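Local coordinates for protein putative glutathionylspermidine synthase (Methylobacillus flagellatus, PDB 3N6X) that is a putative glutathionylspermidine synthase of the circularly permuted ATP-grasp family, probably an ATP-dependent ligase, at residues A[94-106]-A[313-325]. Numbering follows the deposited sequence.
Sequences RVKALNMFLHDVY and VGTGVADDKDTYI
Y106, the first residue past the helix, donates a hydrogen bond from its hydroxyl to the carbonyl oxygen of G314 (OH to O, 2.7 Å), meeting it in the carbonyl plane, on a lone pair (C=O...donor angle 117°). V105 CG2 lies over one face of the phenol ring, toward its rim. A phenylalanine in place of Y106 would probably leave the buried G314 carbonyl without this donor and its loop less firmly tied to the helix end. One turn back, L102 can be followed outward: CB turns toward 313-325, and CG, opposite the carbonyl carbon (chi1 -74°), meets A318 CB at 3.8 Å. There the side chain forks. CD1 touches A318 CB and T315 CA, while CD2 nestles against V317 CG1 (3.6 Å), with the G314 carbonyl oxygen equally near. A318 CB also meets the edge of the F101 ring at CD2 (4.0 Å) and L98 CD2. T323 CG2 abuts F101 CE2 (3.9 Å), and T323 OG1 donates to V317 O almost in line with the C=O bond. At the far end the extended R94 brings NH2 to Y324 CE1 (3.4 Å), guanidinium and phenol ring planes 44° apart; its NE forms a salt bridge with D162, and Y324 OH is hydrogen-bonded to V159 O, both on strand 157-163. This is buried helix-against-loop packing within a circularly permuted ATP-grasp fold, joining the C-terminal half of helix 81-105 to the short helical turn 316-319 and its flanks.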
loop_
_atom_site.group_PDB
_atom_site.type_symbol
_atom_site.label_atom_id
_atom_site.label_comp_id
_atom_site.label_asym_id
_atom_site.label_seq_id
_atom_site.Cartn_x
_atom_site.Cartn_y
_atom_site.Cartn_z
ATOM N N ARG A 94 -12.001 -5.791 4.798
ATOM C CA ARG A 94 -11.324 -6.376 3.653
ATOM C C ARG A 94 -10.100 -7.172 4.081
ATOM O O ARG A 94 -9.926 -8.309 3.648
ATOM C CB ARG A 94 -10.936 -5.276 2.654
ATOM C CG ARG A 94 -10.453 -5.820 1.321
ATOM C CD ARG A 94 -10.119 -4.711 0.343
ATOM N NE ARG A 94 -9.611 -5.251 -0.922
ATOM C CZ ARG A 94 -10.350 -5.415 -2.017
ATOM N NH1 ARG A 94 -11.636 -5.078 -2.017
ATOM N NH2 ARG A 94 -9.808 -5.912 -3.120
ATOM N N VAL A 95 -9.272 -6.593 4.960
ATOM C CA VAL A 95 -8.058 -7.238 5.455
ATOM C C VAL A 95 -8.372 -8.447 6.338
ATOM O O VAL A 95 -7.695 -9.470 6.213
ATOM C CB VAL A 95 -7.089 -6.209 6.099
ATOM C CG1 VAL A 95 -5.939 -6.896 6.848
ATOM C CG2 VAL A 95 -6.546 -5.265 5.036
ATOM N N LYS A 96 -9.471 -8.394 7.133
ATOM C CA LYS A 96 -9.870 -9.578 7.922
ATOM C C LYS A 96 -10.213 -10.740 7.008
ATOM O O LYS A 96 -9.749 -11.847 7.239
ATOM C CB LYS A 96 -11.042 -9.275 8.869
ATOM C CG LYS A 96 -10.625 -8.501 10.118
ATOM C CD LYS A 96 -11.848 -8.042 10.922
ATOM C CE LYS A 96 -11.484 -7.601 12.322
ATOM N NZ LYS A 96 -12.662 -7.047 13.045
ATOM N N ALA A 97 -10.966 -10.479 5.937
ATOM C CA ALA A 97 -11.366 -11.513 4.966
ATOM C C ALA A 97 -10.147 -12.059 4.201
ATOM O O ALA A 97 -10.062 -13.258 3.974
ATOM C CB ALA A 97 -12.390 -10.950 3.993
ATOM N N LEU A 98 -9.172 -11.184 3.876
ATOM C CA LEU A 98 -7.932 -11.583 3.196
ATOM C C LEU A 98 -7.082 -12.520 4.072
ATOM O O LEU A 98 -6.581 -13.532 3.571
ATOM C CB LEU A 98 -7.124 -10.351 2.750
ATOM C CG LEU A 98 -7.639 -9.646 1.461
ATOM C CD1 LEU A 98 -7.063 -8.234 1.338
ATOM C CD2 LEU A 98 -7.293 -10.459 0.199
ATOM N N ASN A 99 -6.999 -12.230 5.396
ATOM C CA ASN A 99 -6.285 -13.079 6.366
ATOM C C ASN A 99 -7.007 -14.392 6.611
ATOM O O ASN A 99 -6.360 -15.417 6.772
ATOM C CB ASN A 99 -6.045 -12.333 7.694
ATOM C CG ASN A 99 -4.743 -11.561 7.700
ATOM O OD1 ASN A 99 -3.683 -12.076 7.315
ATOM N ND2 ASN A 99 -4.800 -10.292 8.075
HETATM N N MSE A 100 -8.344 -14.371 6.638
HETATM C CA MSE A 100 -9.129 -15.592 6.799
HETATM C C MSE A 100 -9.058 -16.461 5.528
HETATM O O MSE A 100 -8.986 -17.686 5.626
HETATM C CB MSE A 100 -10.564 -15.259 7.166
HETATM C CG MSE A 100 -10.676 -14.659 8.551
HETATM SE SE MSE A 100 -12.468 -14.140 8.975
HETATM C CE MSE A 100 -13.121 -15.913 9.437
ATOM N N PHE A 101 -8.985 -15.815 4.351
ATOM C CA PHE A 101 -8.797 -16.504 3.073
ATOM C C PHE A 101 -7.459 -17.242 3.066
ATOM O O PHE A 101 -7.416 -18.419 2.712
ATOM C CB PHE A 101 -8.864 -15.513 1.892
ATOM C CG PHE A 101 -8.372 -16.100 0.592
ATOM C CD1 PHE A 101 -9.117 -17.069 -0.081
ATOM C CD2 PHE A 101 -7.150 -15.714 0.054
ATOM C CE1 PHE A 101 -8.644 -17.643 -1.265
ATOM C CE2 PHE A 101 -6.667 -16.296 -1.125
ATOM C CZ PHE A 101 -7.424 -17.249 -1.787
ATOM N N LEU A 102 -6.374 -16.555 3.512
ATOM C CA LEU A 102 -5.015 -17.123 3.576
ATOM C C LEU A 102 -4.919 -18.305 4.543
ATOM O O LEU A 102 -4.328 -19.318 4.200
ATOM C CB LEU A 102 -3.967 -16.037 3.884
ATOM C CG LEU A 102 -3.665 -15.106 2.700
ATOM C CD1 LEU A 102 -2.999 -13.809 3.167
ATOM C CD2 LEU A 102 -2.808 -15.820 1.626
ATOM N N HIS A 103 -5.575 -18.219 5.701
ATOM C CA HIS A 103 -5.654 -19.355 6.609
ATOM C C HIS A 103 -6.421 -20.510 5.926
ATOM O O HIS A 103 -6.015 -21.666 6.026
ATOM C CB HIS A 103 -6.342 -18.957 7.929
ATOM C CG HIS A 103 -6.551 -20.114 8.843
ATOM N ND1 HIS A 103 -5.548 -20.550 9.695
ATOM C CD2 HIS A 103 -7.603 -20.962 8.939
ATOM C CE1 HIS A 103 -6.031 -21.622 10.306
ATOM N NE2 HIS A 103 -7.266 -21.908 9.889
ATOM N N ASP A 104 -7.515 -20.190 5.227
ATOM C CA ASP A 104 -8.326 -21.209 4.558
ATOM C C ASP A 104 -7.572 -21.948 3.421
ATOM O O ASP A 104 -7.574 -23.181 3.421
ATOM C CB ASP A 104 -9.645 -20.608 4.059
ATOM C CG ASP A 104 -10.695 -21.619 3.637
ATOM O OD1 ASP A 104 -10.715 -22.723 4.205
ATOM O OD2 ASP A 104 -11.546 -21.269 2.817
ATOM N N VAL A 105 -6.878 -21.205 2.485
ATOM C CA VAL A 105 -6.140 -21.854 1.370
ATOM C C VAL A 105 -5.055 -22.802 1.810
ATOM O O VAL A 105 -4.677 -23.700 1.039
ATOM C CB VAL A 105 -5.600 -20.903 0.273
ATOM C CG1 VAL A 105 -6.696 -20.442 -0.632
ATOM C CG2 VAL A 105 -4.804 -19.737 0.852
ATOM N N TYR A 106 -4.447 -22.530 2.977
ATOM C CA TYR A 106 -3.350 -23.354 3.487
ATOM C C TYR A 106 -3.843 -24.356 4.535
ATOM O O TYR A 106 -3.035 -25.041 5.162
ATOM C CB TYR A 106 -2.222 -22.465 4.027
ATOM C CG TYR A 106 -1.539 -21.663 2.942
ATOM C CD1 TYR A 106 -0.935 -22.293 1.860
ATOM C CD2 TYR A 106 -1.453 -20.273 3.019
ATOM C CE1 TYR A 106 -0.296 -21.563 0.862
ATOM C CE2 TYR A 106 -0.808 -19.531 2.026
ATOM C CZ TYR A 106 -0.235 -20.183 0.946
ATOM O OH TYR A 106 0.391 -19.479 -0.048
ATOM N N VAL A 313 5.024 -16.140 5.078
ATOM C CA VAL A 313 5.396 -16.676 3.777
ATOM C C VAL A 313 4.075 -17.122 3.070
ATOM O O VAL A 313 3.180 -17.650 3.728
ATOM C CB VAL A 313 6.389 -17.880 3.958
ATOM C CG1 VAL A 313 6.555 -18.676 2.660
ATOM C CG2 VAL A 313 7.748 -17.405 4.475
ATOM N N GLY A 314 3.967 -16.864 1.765
ATOM C CA GLY A 314 2.818 -17.294 0.966
ATOM C C GLY A 314 1.611 -16.374 0.934
ATOM O O GLY A 314 0.522 -16.809 0.542
ATOM N N THR A 315 1.781 -15.084 1.313
ATOM C CA THR A 315 0.658 -14.128 1.266
ATOM C C THR A 315 0.349 -13.682 -0.165
ATOM O O THR A 315 -0.739 -13.156 -0.418
ATOM C CB THR A 315 0.921 -12.903 2.160
ATOM O OG1 THR A 315 2.071 -12.211 1.672
ATOM C CG2 THR A 315 1.088 -13.271 3.627
ATOM N N GLY A 316 1.320 -13.865 -1.077
ATOM C CA GLY A 316 1.218 -13.439 -2.469
ATOM C C GLY A 316 0.021 -13.989 -3.226
ATOM O O GLY A 316 -0.422 -13.384 -4.201
ATOM N N VAL A 317 -0.504 -15.154 -2.793
ATOM C CA VAL A 317 -1.665 -15.760 -3.425
ATOM C C VAL A 317 -2.936 -14.894 -3.231
ATOM O O VAL A 317 -3.831 -14.941 -4.068
ATOM C CB VAL A 317 -1.860 -17.248 -2.998
ATOM C CG1 VAL A 317 -2.331 -17.369 -1.545
ATOM C CG2 VAL A 317 -2.816 -17.971 -3.940
ATOM N N ALA A 318 -2.977 -14.058 -2.168
ATOM C CA ALA A 318 -4.143 -13.209 -1.871
ATOM C C ALA A 318 -4.133 -11.836 -2.588
ATOM O O ALA A 318 -5.203 -11.267 -2.824
ATOM C CB ALA A 318 -4.286 -13.024 -0.377
ATOM N N ASP A 319 -2.954 -11.303 -2.921
ATOM C CA ASP A 319 -2.911 -10.015 -3.605
ATOM C C ASP A 319 -2.499 -10.115 -5.073
ATOM O O ASP A 319 -2.350 -9.090 -5.734
ATOM C CB ASP A 319 -2.064 -8.987 -2.836
ATOM C CG ASP A 319 -0.585 -9.300 -2.792
ATOM O OD1 ASP A 319 -0.200 -10.407 -3.224
ATOM O OD2 ASP A 319 0.181 -8.457 -2.285
ATOM N N ASP A 320 -2.371 -11.351 -5.600
ATOM C CA ASP A 320 -2.135 -11.593 -7.024
ATOM C C ASP A 320 -3.329 -11.065 -7.856
ATOM O O ASP A 320 -4.478 -11.165 -7.423
ATOM C CB ASP A 320 -1.944 -13.092 -7.302
ATOM C CG ASP A 320 -1.586 -13.378 -8.747
ATOM O OD1 ASP A 320 -0.396 -13.233 -9.103
ATOM O OD2 ASP A 320 -2.510 -13.661 -9.541
ATOM N N LYS A 321 -3.045 -10.521 -9.043
ATOM C CA LYS A 321 -4.051 -9.948 -9.946
ATOM C C LYS A 321 -5.230 -10.903 -10.239
ATOM O O LYS A 321 -6.367 -10.439 -10.353
ATOM C CB LYS A 321 -3.388 -9.406 -11.240
ATOM C CG LYS A 321 -3.502 -10.313 -12.480
ATOM C CD LYS A 321 -2.308 -11.247 -12.652
ATOM C CE LYS A 321 -2.027 -11.551 -14.112
ATOM N NZ LYS A 321 -3.102 -12.364 -14.747
ATOM N N ASP A 322 -4.973 -12.235 -10.268
ATOM C CA ASP A 322 -6.027 -13.223 -10.516
ATOM C C ASP A 322 -6.897 -13.528 -9.294
ATOM O O ASP A 322 -7.991 -14.084 -9.447
ATOM C CB ASP A 322 -5.452 -14.513 -11.108
ATOM C CG ASP A 322 -4.930 -14.362 -12.529
ATOM O OD1 ASP A 322 -5.512 -13.551 -13.301
ATOM O OD2 ASP A 322 -3.968 -15.067 -12.880
ATOM N N THR A 323 -6.421 -13.192 -8.084
ATOM C CA THR A 323 -7.200 -13.458 -6.863
ATOM C C THR A 323 -8.037 -12.243 -6.482
ATOM O O THR A 323 -9.097 -12.395 -5.888
ATOM C CB THR A 323 -6.284 -13.917 -5.729
ATOM O OG1 THR A 323 -5.458 -14.970 -6.207
ATOM C CG2 THR A 323 -7.050 -14.406 -4.525
ATOM N N TYR A 324 -7.557 -11.041 -6.846
ATOM C CA TYR A 324 -8.187 -9.751 -6.562
ATOM C C TYR A 324 -9.699 -9.757 -6.816
ATOM O O TYR A 324 -10.465 -9.181 -6.033
ATOM C CB TYR A 324 -7.495 -8.636 -7.395
ATOM C CG TYR A 324 -8.231 -7.311 -7.386
ATOM C CD1 TYR A 324 -8.105 -6.425 -6.315
ATOM C CD2 TYR A 324 -9.052 -6.941 -8.448
ATOM C CE1 TYR A 324 -8.774 -5.200 -6.309
ATOM C CE2 TYR A 324 -9.743 -5.727 -8.442
ATOM C CZ TYR A 324 -9.591 -4.855 -7.379
ATOM O OH TYR A 324 -10.284 -3.670 -7.373
ATOM N N ILE A 325 -10.130 -10.420 -7.892
ATOM C CA ILE A 325 -11.532 -10.428 -8.290
ATOM C C ILE A 325 -12.453 -11.199 -7.329
ATOM O O ILE A 325 -13.666 -10.988 -7.348
ATOM C CB ILE A 325 -11.683 -10.852 -9.775
ATOM C CG1 ILE A 325 -11.244 -12.321 -9.987
ATOM C CG2 ILE A 325 -10.890 -9.872 -10.710
ATOM C CD1 ILE A 325 -11.673 -12.931 -11.341
#